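Local coordinates for Lmo0812 protein (Listeria monocytogenes serovar 1/2a, PDB 4YF1) that probably hydrolyses the 3'-diphosphate of the alarmone guanosine-3',5'-bis(diphosphate), as an all-helical, dimeric member of the HD-domain phosphohydrolase superfamily, at residues Leu37-Ile42 with Ile117-Leu122; Arg49-Val54 with Asp78-Leu83; Arg98-Ile103 with Gln150-Gln155. All blocks are in the same frame, centred on the assembly; numbering follows the deposited sequence. Where two conformers were deposited one is given.

Contact 1 of 3, residues Leu37-Ile42 with Ile117-Leu122; sequences LNVARI and IVADKL
Val39 and Ile42, one helical turn apart, straddle the methyl of Ala119 where two core helices of the all-helical HD-domain fold, 35-45 and 111-132, cross. A small residue at a crossing lets helices come close, and here the local axes approach to 9.0 Å at 129°, with Val39 CA only 5.6 Å from Ala119 CA.

No hydrogen bond joins the segments; their side chains meet through apolar groups. Ala119 CB is met by Val39 CG1 and by Ile42 CG2, each at 4.0 Å. Val39 has CG1 anti to its backbone N (chi1 165°), which directs that methyl at Ala119 and leaves the other, CG2, to lie over the backbone at Ala119 O and Asp120 CA. Farther along, the end of Ile42 slants across Leu122, with CD1 4.1 Å from Leu122 CD2. Phe173 and Leu180 of helix 172-184 pack on Ile42 and Leu122 respectively.

The carboxylate of Asp120 is engaged away from the interface, bonding to His35 through OD1 and to His87 through OD2, and the residue shows only its backbone to Val39. With His35, His59 and Asp60 it fits the H...HD...D pattern, consistent with a metal site, although no metal is bound to these residues here. Lys121 folds back along its own helix, and its NZ forms a salt bridge with Asp120 OD2 at 3.0 Å, nearly in line with the C-O bond.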
loop_
_atom_site.group_PDB
_atom_site.type_symbol
_atom_site.label_atom_id
_atom_site.label_comp_id
_atom_site.label_asym_id
_atom_site.label_seq_id
_atom_site.Cartn_x
_atom_site.Cartn_y
_atom_site.Cartn_z
ATOM N N LEU A 37 2.423 6.742 -0.630
ATOM C CA LEU A 37 2.148 6.889 0.787
ATOM C C LEU A 37 1.323 8.144 1.065
ATOM O O LEU A 37 0.423 8.124 1.882
ATOM C CB LEU A 37 3.451 6.869 1.592
ATOM C CG LEU A 37 4.090 5.484 1.783
ATOM C CD1 LEU A 37 3.249 4.675 2.737
ATOM C CD2 LEU A 37 4.271 4.700 0.504
ATOM N N ASN A 38 1.652 9.245 0.380
ATOM C CA ASN A 38 0.887 10.489 0.563
ATOM C C ASN A 38 -0.540 10.404 0.037
ATOM O O ASN A 38 -1.459 10.966 0.633
ATOM C CB ASN A 38 1.590 11.713 -0.107
ATOM C CG ASN A 38 2.829 12.197 0.641
ATOM O OD1 ASN A 38 3.124 11.789 1.760
ATOM N ND2 ASN A 38 3.565 13.149 0.006
ATOM N N VAL A 39 -0.735 9.716 -1.084
ATOM C CA VAL A 39 -2.073 9.535 -1.661
ATOM C C VAL A 39 -2.872 8.619 -0.679
ATOM O O VAL A 39 -4.017 8.887 -0.375
ATOM C CB VAL A 39 -1.996 8.908 -3.073
ATOM C CG1 VAL A 39 -3.328 8.376 -3.522
ATOM C CG2 VAL A 39 -1.442 9.912 -4.078
ATOM N N ALA A 40 -2.224 7.580 -0.180
ATOM C CA ALA A 40 -2.921 6.660 0.789
ATOM C C ALA A 40 -3.377 7.418 2.044
ATOM O O ALA A 40 -4.460 7.183 2.563
ATOM C CB ALA A 40 -2.002 5.498 1.158
ATOM N N ARG A 41 -2.546 8.340 2.531
ATOM C CA ARG A 41 -2.902 9.183 3.659
ATOM C C ARG A 41 -4.116 10.072 3.394
ATOM O O ARG A 41 -5.008 10.201 4.252
ATOM C CB ARG A 41 -1.689 10.024 4.110
ATOM C CG ARG A 41 -1.977 11.071 5.157
ATOM C CD ARG A 41 -0.736 11.820 5.633
ATOM N NE ARG A 41 -1.135 12.920 6.491
ATOM C CZ ARG A 41 -1.646 14.065 6.053
ATOM N NH1 ARG A 41 -1.721 14.329 4.727
ATOM N NH2 ARG A 41 -2.011 14.991 6.931
ATOM N N ILE A 42 -4.151 10.727 2.238
ATOM C CA ILE A 42 -5.294 11.560 1.862
ATOM C C ILE A 42 -6.582 10.707 1.875
ATOM O O ILE A 42 -7.571 11.093 2.420
ATOM C CB ILE A 42 -5.086 12.162 0.474
ATOM C CG1 ILE A 42 -3.974 13.224 0.531
ATOM C CG2 ILE A 42 -6.367 12.782 -0.028
ATOM C CD1 ILE A 42 -3.350 13.557 -0.808
ATOM N N ILE A 117 -8.756 9.205 -8.220
ATOM C CA ILE A 117 -8.224 10.160 -9.219
ATOM C C ILE A 117 -7.900 11.495 -8.557
ATOM O O ILE A 117 -6.819 12.047 -8.803
ATOM C CB ILE A 117 -9.212 10.389 -10.377
ATOM C CG1 ILE A 117 -9.369 9.104 -11.192
ATOM C CG2 ILE A 117 -8.713 11.543 -11.287
ATOM C CD1 ILE A 117 -10.487 9.098 -12.223
ATOM N N VAL A 118 -8.828 12.060 -7.788
ATOM C CA VAL A 118 -8.570 13.382 -7.192
ATOM C C VAL A 118 -7.392 13.348 -6.189
ATOM O O VAL A 118 -6.544 14.244 -6.219
ATOM C CB VAL A 118 -9.820 14.006 -6.595
ATOM C CG1 VAL A 118 -9.542 15.343 -5.985
ATOM C CG2 VAL A 118 -10.950 14.110 -7.611
ATOM N N ALA A 119 -7.300 12.304 -5.365
ATOM C CA ALA A 119 -6.201 12.181 -4.415
ATOM C C ALA A 119 -4.846 12.134 -5.125
ATOM O O ALA A 119 -3.877 12.760 -4.692
ATOM C CB ALA A 119 -6.379 10.963 -3.536
ATOM N N ASP A 120 -4.794 11.379 -6.210
ATOM C CA ASP A 120 -3.584 11.281 -7.018
ATOM C C ASP A 120 -3.205 12.677 -7.560
ATOM O O ASP A 120 -2.050 13.087 -7.471
ATOM C CB ASP A 120 -3.833 10.332 -8.186
ATOM C CG ASP A 120 -2.646 10.282 -9.174
ATOM O OD1 ASP A 120 -1.526 9.959 -8.744
ATOM O OD2 ASP A 120 -2.859 10.523 -10.369
ATOM N N LYS A 121 -4.179 13.401 -8.093
ATOM C CA LYS A 121 -3.903 14.773 -8.644
ATOM C C LYS A 121 -3.555 15.780 -7.590
ATOM O O LYS A 121 -2.788 16.696 -7.829
ATOM C CB LYS A 121 -5.085 15.309 -9.440
ATOM C CG LYS A 121 -5.028 14.916 -10.880
ATOM C CD LYS A 121 -5.100 13.441 -11.060
ATOM C CE LYS A 121 -4.209 13.029 -12.200
ATOM N NZ LYS A 121 -4.567 11.623 -12.556
ATOM N N LEU A 122 -4.190 15.646 -6.438
ATOM C CA LEU A 122 -3.915 16.543 -5.320
ATOM C C LEU A 122 -2.475 16.452 -4.855
ATOM O O LEU A 122 -1.818 17.482 -4.704
ATOM C CB LEU A 122 -4.890 16.265 -4.143
ATOM C CG LEU A 122 -4.686 17.068 -2.853
ATOM C CD1 LEU A 122 -4.637 18.568 -3.050
ATOM C CD2 LEU A 122 -5.754 16.723 -1.801
#

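Contact 2 of 3, residues Arg49-Val54 with Asp78-Leu83; sequences REEVVV and DEVADL
Arg49 reaches from the N-cap of helix 50-64 to Glu79 on helix 78-87, and their salt bridge marks the outer rim of this helix pair. NH1 donates to Glu79 OE2 over 2.8 Å in an almost straight bond (175°). The oxygen lies in the guanidinium plane and is approached nearly along its C-O axis, while the two flat groups are turned 32° from each other. A water reinforces the pair, accepting from Arg49 NH2 at 3.1 Å and donating to Glu79 OE2 at 2.9 Å, so the one carboxylate oxygen receives two bonds.

Below this polar rim lies an apolar layer. Leu83 CD1 sits against the backbone at Glu51 O (3.8 Å) and also meets Val52 CG2. Val80 divides its methyls: CG2 packs on Glu51 CB at 4.0 Å, and CG1 on Val54 CG1 at 4.1 Å.

The next shell sets the guanidinium in place. Glu51 CB lies over one of its faces, toward the rim, and the bent Glu51 side chain brings OE1 within a long 3.7 Å salt bridge of Arg49 NH1. Arg49 thus stands between two glutamates and probably eases their mutual repulsion. Arg49 NE turns to a third, Glu112, in another salt bridge.

The local axes of the two helices make an angle of 47°. Helix 111-132 supplies Glu112 against Val52 and Leu83, Ile72 of helix 69-76 packs on Val80, and Leu37 and Leu57 of the second subunit reach Glu51 and Val54, placing helix 50-64 at the dimer interface.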
loop_
_atom_site.group_PDB
_atom_site.type_symbol
_atom_site.label_atom_id
_atom_site.label_comp_id
_atom_site.label_asym_id
_atom_site.label_seq_id
_atom_site.Cartn_x
_atom_site.Cartn_y
_atom_site.Cartn_z
ATOM N N ARG A 49 -12.376 3.101 2.922
ATOM C CA ARG A 49 -12.022 1.777 3.398
ATOM C C ARG A 49 -10.663 1.355 2.896
ATOM O O ARG A 49 -10.117 1.937 1.933
ATOM C CB ARG A 49 -13.085 0.741 2.994
ATOM C CG ARG A 49 -13.214 0.485 1.511
ATOM C CD ARG A 49 -14.510 -0.229 1.161
ATOM N NE ARG A 49 -14.725 -0.283 -0.283
ATOM C CZ ARG A 49 -14.656 -1.363 -1.060
ATOM N NH1 ARG A 49 -14.482 -2.605 -0.568
ATOM N NH2 ARG A 49 -14.862 -1.213 -2.359
ATOM N N GLU A 50 -10.141 0.310 3.520
ATOM C CA GLU A 50 -8.804 -0.197 3.243
ATOM C C GLU A 50 -8.565 -0.562 1.768
ATOM O O GLU A 50 -7.503 -0.232 1.205
ATOM C CB GLU A 50 -8.485 -1.403 4.146
ATOM C CG GLU A 50 -6.996 -1.589 4.365
ATOM C CD GLU A 50 -6.380 -0.428 5.150
ATOM O OE1 GLU A 50 -5.311 0.095 4.736
ATOM O OE2 GLU A 50 -7.005 -0.012 6.165
ATOM N N GLU A 51 -9.548 -1.209 1.133
ATOM C CA GLU A 51 -9.402 -1.559 -0.281
ATOM C C GLU A 51 -9.111 -0.315 -1.158
ATOM O O GLU A 51 -8.351 -0.390 -2.127
ATOM C CB GLU A 51 -10.638 -2.252 -0.829
ATOM C CG GLU A 51 -10.913 -3.657 -0.269
ATOM C CD GLU A 51 -11.481 -3.696 1.130
ATOM O OE1 GLU A 51 -11.626 -2.644 1.811
ATOM O OE2 GLU A 51 -11.813 -4.836 1.565
ATOM N N VAL A 52 -9.752 0.802 -0.823
ATOM C CA VAL A 52 -9.573 2.053 -1.571
ATOM C C VAL A 52 -8.199 2.640 -1.297
ATOM O O VAL A 52 -7.523 3.103 -2.211
ATOM C CB VAL A 52 -10.681 3.091 -1.239
ATOM C CG1 VAL A 52 -10.446 4.425 -1.942
ATOM C CG2 VAL A 52 -12.052 2.576 -1.656
ATOM N N VAL A 53 -7.806 2.664 -0.029
ATOM C CA VAL A 53 -6.505 3.181 0.351
ATOM C C VAL A 53 -5.379 2.427 -0.367
ATOM O O VAL A 53 -4.436 3.036 -0.903
ATOM C CB VAL A 53 -6.314 3.135 1.871
ATOM C CG1 VAL A 53 -4.866 3.418 2.242
ATOM C CG2 VAL A 53 -7.261 4.109 2.539
ATOM N N VAL A 54 -5.486 1.106 -0.382
ATOM C CA VAL A 54 -4.484 0.267 -1.029
ATOM C C VAL A 54 -4.478 0.445 -2.529
ATOM O O VAL A 54 -3.409 0.420 -3.140
ATOM C CB VAL A 54 -4.654 -1.210 -0.643
ATOM C CG1 VAL A 54 -3.732 -2.104 -1.464
ATOM C CG2 VAL A 54 -4.353 -1.374 0.841
ATOM N N ASP A 78 -9.610 -9.311 -6.514
ATOM C CA ASP A 78 -10.327 -8.603 -7.565
ATOM C C ASP A 78 -10.827 -7.198 -7.211
ATOM O O ASP A 78 -10.762 -6.315 -8.069
ATOM C CB ASP A 78 -11.495 -9.447 -8.092
ATOM C CG ASP A 78 -11.040 -10.659 -8.929
ATOM O OD1 ASP A 78 -10.100 -10.566 -9.760
ATOM O OD2 ASP A 78 -11.684 -11.713 -8.792
ATOM N N GLU A 79 -11.305 -6.983 -5.979
ATOM C CA GLU A 79 -11.825 -5.674 -5.581
ATOM C C GLU A 79 -10.753 -4.593 -5.691
ATOM O O GLU A 79 -10.991 -3.538 -6.286
ATOM C CB GLU A 79 -12.380 -5.655 -4.152
ATOM C CG GLU A 79 -13.709 -6.351 -3.969
ATOM C CD GLU A 79 -14.346 -6.048 -2.612
ATOM O OE1 GLU A 79 -14.676 -7.013 -1.878
ATOM O OE2 GLU A 79 -14.493 -4.857 -2.266
ATOM N N VAL A 80 -9.591 -4.846 -5.085
ATOM C CA VAL A 80 -8.468 -3.905 -5.191
ATOM C C VAL A 80 -8.005 -3.784 -6.664
ATOM O O VAL A 80 -7.767 -2.671 -7.164
ATOM C CB VAL A 80 -7.326 -4.336 -4.264
ATOM C CG1 VAL A 80 -6.051 -3.556 -4.529
ATOM C CG2 VAL A 80 -7.764 -4.191 -2.814
ATOM N N ALA A 81 -7.892 -4.922 -7.364
ATOM C CA ALA A 81 -7.454 -4.908 -8.768
ATOM C C ALA A 81 -8.375 -4.039 -9.623
ATOM O O ALA A 81 -7.903 -3.236 -10.418
ATOM C CB ALA A 81 -7.364 -6.306 -9.329
ATOM N N ASP A 82 -9.681 -4.155 -9.395
ATOM C CA ASP A 82 -10.663 -3.358 -10.132
ATOM C C ASP A 82 -10.597 -1.886 -9.809
ATOM O O ASP A 82 -10.795 -1.041 -10.696
ATOM C CB ASP A 82 -12.080 -3.870 -9.901
ATOM C CG ASP A 82 -12.334 -5.209 -10.581
ATOM O OD1 ASP A 82 -11.513 -5.621 -11.440
ATOM O OD2 ASP A 82 -13.357 -5.847 -10.240
ATOM N N LEU A 83 -10.349 -1.564 -8.551
ATOM C CA LEU A 83 -10.236 -0.158 -8.168
ATOM C C LEU A 83 -8.982 0.446 -8.861
ATOM O O LEU A 83 -9.034 1.539 -9.430
ATOM C CB LEU A 83 -10.190 0.002 -6.641
ATOM C CG LEU A 83 -11.544 -0.202 -5.927
ATOM C CD1 LEU A 83 -11.355 -0.321 -4.427
ATOM C CD2 LEU A 83 -12.491 0.946 -6.256
HETATM O O HOH W 1 -15.615 -3.296 -4.481
#

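Contact 3 of 3, residues Arg98-Ile103 with Gln150-Gln155; sequences RKAHTI and QKWYNQ
The ring of Tyr153 carries the side chain of Lys99 on one face: CG stands over the ring centre, 3.5 Å from the centroid and 9° off the normal, a close CH-pi contact. Farther along the chain, Lys99 CE stays over the same face, near its border, 3.4 Å from Tyr153 CE2. The edge of the ring receives Ile103 CD1 and Thr102 CG2. Trp152 offers a face to the same Ile103 CD1, which sits off-centre above the six-membered ring, 4.2 Å from its centroid. The tip of the isoleucine is therefore shared between the face of one aromatic ring and the edge of the other. Toward the start of the segment, Lys99 CB and Ala100 N approach Trp152 obliquely, the former at 3.7 Å from CZ3.

Torsions explain how lysine follows the phenol. With CG already over the ring, a bend at chi2 (39°) keeps the rest of the Lys99 chain close, so that CE also lies against Tyr153. The amine continues to Glu89 in a salt bridge and lies in cation-pi contact with Trp95.

Where helices 95-108 and 147-160 meet, their local axes run nearly parallel, 20° apart and separated by 10.1 Å, a spacing bridged by the two large aromatics. Ile157, one turn beyond Tyr153, extends the packing to Thr102 and Ile103.

A single water lies between the hydroxyls, 2.6 Å from Thr102 OG1 and 3.0 Å from Tyr153 OH. The interface is thus mixed: lysine gives its methylenes to the aromatic rings and its charge to a carboxylate, while water joins the two hydroxyl groups.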
loop_
_atom_site.group_PDB
_atom_site.type_symbol
_atom_site.label_atom_id
_atom_site.label_comp_id
_atom_site.label_asym_id
_atom_site.label_seq_id
_atom_site.Cartn_x
_atom_site.Cartn_y
_atom_site.Cartn_z
ATOM N N ARG A 98 -5.274 9.979 -23.151
ATOM C CA ARG A 98 -5.236 9.397 -21.784
ATOM C C ARG A 98 -5.902 10.337 -20.798
ATOM O O ARG A 98 -6.676 9.953 -19.931
ATOM C CB ARG A 98 -3.787 9.138 -21.361
ATOM C CG ARG A 98 -3.116 8.007 -22.124
ATOM C CD ARG A 98 -1.704 7.695 -21.665
ATOM N NE ARG A 98 -0.670 8.555 -22.283
ATOM C CZ ARG A 98 0.177 9.371 -21.654
ATOM N NH1 ARG A 98 1.070 10.058 -22.377
ATOM N NH2 ARG A 98 0.198 9.507 -20.332
ATOM N N LYS A 99 -5.601 11.615 -20.957
ATOM C CA LYS A 99 -6.154 12.623 -20.082
ATOM C C LYS A 99 -7.635 12.835 -20.274
ATOM O O LYS A 99 -8.375 12.960 -19.281
ATOM C CB LYS A 99 -5.343 13.937 -20.219
ATOM C CG LYS A 99 -4.168 13.971 -19.275
ATOM C CD LYS A 99 -3.376 12.695 -19.050
ATOM C CE LYS A 99 -2.583 12.834 -17.784
ATOM N NZ LYS A 99 -1.609 11.756 -17.469
ATOM N N ALA A 100 -8.103 12.800 -21.517
ATOM C CA ALA A 100 -9.535 12.942 -21.743
ATOM C C ALA A 100 -10.285 11.742 -21.101
ATOM O O ALA A 100 -11.417 11.897 -20.575
ATOM C CB ALA A 100 -9.826 12.989 -23.230
ATOM N N HIS A 101 -9.668 10.569 -21.171
ATOM C CA HIS A 101 -10.316 9.388 -20.613
ATOM C C HIS A 101 -10.398 9.493 -19.090
ATOM O O HIS A 101 -11.377 9.041 -18.483
ATOM C CB HIS A 101 -9.655 8.090 -21.052
ATOM C CG HIS A 101 -9.774 7.819 -22.518
ATOM N ND1 HIS A 101 -8.862 7.048 -23.205
ATOM C CD2 HIS A 101 -10.631 8.295 -23.443
ATOM C CE1 HIS A 101 -9.188 7.014 -24.481
ATOM N NE2 HIS A 101 -10.248 7.778 -24.655
ATOM N N THR A 102 -9.392 10.092 -18.473
ATOM C CA THR A 102 -9.419 10.296 -17.008
ATOM C C THR A 102 -10.508 11.304 -16.589
ATOM O O THR A 102 -11.227 11.082 -15.569
ATOM C CB THR A 102 -8.042 10.624 -16.480
ATOM O OG1 THR A 102 -7.212 9.489 -16.700
ATOM C CG2 THR A 102 -8.048 10.955 -14.994
ATOM N N ILE A 103 -10.684 12.367 -17.365
ATOM C CA ILE A 103 -11.754 13.343 -17.106
ATOM C C ILE A 103 -13.139 12.671 -17.178
ATOM O O ILE A 103 -13.967 12.865 -16.249
ATOM C CB ILE A 103 -11.659 14.550 -18.062
ATOM C CG1 ILE A 103 -10.385 15.322 -17.722
ATOM C CG2 ILE A 103 -12.892 15.451 -17.965
ATOM C CD1 ILE A 103 -9.970 16.333 -18.797
ATOM N N GLN A 150 -1.830 21.377 -19.422
ATOM C CA GLN A 150 -1.922 21.122 -17.980
ATOM C C GLN A 150 -3.086 21.857 -17.347
ATOM O O GLN A 150 -3.759 21.314 -16.454
ATOM C CB GLN A 150 -0.610 21.405 -17.257
ATOM C CG GLN A 150 0.451 20.361 -17.557
ATOM C CD GLN A 150 0.201 19.020 -16.892
ATOM O OE1 GLN A 150 -0.839 18.801 -16.284
ATOM N NE2 GLN A 150 1.129 18.098 -17.055
ATOM N N LYS A 151 -3.355 23.067 -17.814
ATOM C CA LYS A 151 -4.520 23.803 -17.342
ATOM C C LYS A 151 -5.820 23.129 -17.738
ATOM O O LYS A 151 -6.721 22.925 -16.876
ATOM C CB LYS A 151 -4.503 25.193 -17.891
ATOM C CG LYS A 151 -5.687 26.072 -17.527
ATOM C CD LYS A 151 -5.282 27.516 -17.844
ATOM C CE LYS A 151 -6.385 28.523 -17.614
ATOM N NZ LYS A 151 -7.344 28.566 -18.752
ATOM N N TRP A 152 -5.898 22.731 -19.018
ATOM C CA TRP A 152 -7.084 22.063 -19.537
ATOM C C TRP A 152 -7.370 20.804 -18.721
ATOM O O TRP A 152 -8.510 20.532 -18.382
ATOM C CB TRP A 152 -6.921 21.711 -21.020
ATOM C CG TRP A 152 -7.855 20.632 -21.511
ATOM C CD1 TRP A 152 -9.165 20.765 -21.883
ATOM C CD2 TRP A 152 -7.534 19.244 -21.659
ATOM N NE1 TRP A 152 -9.667 19.536 -22.263
ATOM C CE2 TRP A 152 -8.684 18.595 -22.130
ATOM C CE3 TRP A 152 -6.376 18.492 -21.441
ATOM C CZ2 TRP A 152 -8.713 17.229 -22.383
ATOM C CZ3 TRP A 152 -6.397 17.127 -21.708
ATOM C CH2 TRP A 152 -7.557 16.513 -22.175
ATOM N N TYR A 153 -6.320 20.050 -18.430
ATOM C CA TYR A 153 -6.440 18.771 -17.703
ATOM C C TYR A 153 -6.937 18.925 -16.259
ATOM O O TYR A 153 -7.952 18.320 -15.864
ATOM C CB TYR A 153 -5.085 18.048 -17.756
ATOM C CG TYR A 153 -5.012 16.767 -16.976
ATOM C CD1 TYR A 153 -6.063 15.863 -17.005
ATOM C CD2 TYR A 153 -3.851 16.400 -16.275
ATOM C CE1 TYR A 153 -5.999 14.677 -16.308
ATOM C CE2 TYR A 153 -3.781 15.185 -15.581
ATOM C CZ TYR A 153 -4.859 14.342 -15.604
ATOM O OH TYR A 153 -4.827 13.099 -14.966
ATOM N N ASN A 154 -6.242 19.761 -15.494
ATOM C CA ASN A 154 -6.568 19.990 -14.088
ATOM C C ASN A 154 -7.917 20.682 -13.912
ATOM O O ASN A 154 -8.729 20.288 -13.025
ATOM C CB ASN A 154 -5.407 20.713 -13.408
ATOM C CG ASN A 154 -4.199 19.811 -13.243
ATOM O OD1 ASN A 154 -3.200 19.862 -14.012
ATOM N ND2 ASN A 154 -4.292 18.934 -12.298
ATOM N N GLN A 155 -8.224 21.631 -14.800
ATOM C CA GLN A 155 -9.550 22.265 -14.766
ATOM C C GLN A 155 -10.615 21.224 -15.101
ATOM O O GLN A 155 -11.716 21.217 -14.474
ATOM C CB GLN A 155 -9.618 23.484 -15.692
ATOM C CG GLN A 155 -8.908 24.635 -15.059
ATOM C CD GLN A 155 -9.005 25.910 -15.873
ATOM O OE1 GLN A 155 -9.396 25.915 -17.048
ATOM N NE2 GLN A 155 -8.702 26.985 -15.236
HETATM O O HOH W 2 -4.884 10.265 -15.993
#

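Contact 1 is the hub of the three. Contact 2 is nested within the loop of chain it closes, and their centres are 14 Å apart; they meet where Ala40 CB packs on Val53 CG1 at 3.7 Å, between the consecutive helices 35-45 and 50-64. Contact 3 alternates with contact 1 along the chain, its centre 17 Å away, and joins it through Ile117 CG2 and Thr102 CG2, 3.8 Å apart. Contacts 2 and 3 lie on opposite sides of the chain's centre, about 11 Å apart at their nearest atoms. The putative H...HD...D site takes Asp120 from contact 1, while Tyr153 of contact 3 lies nearby without touching it.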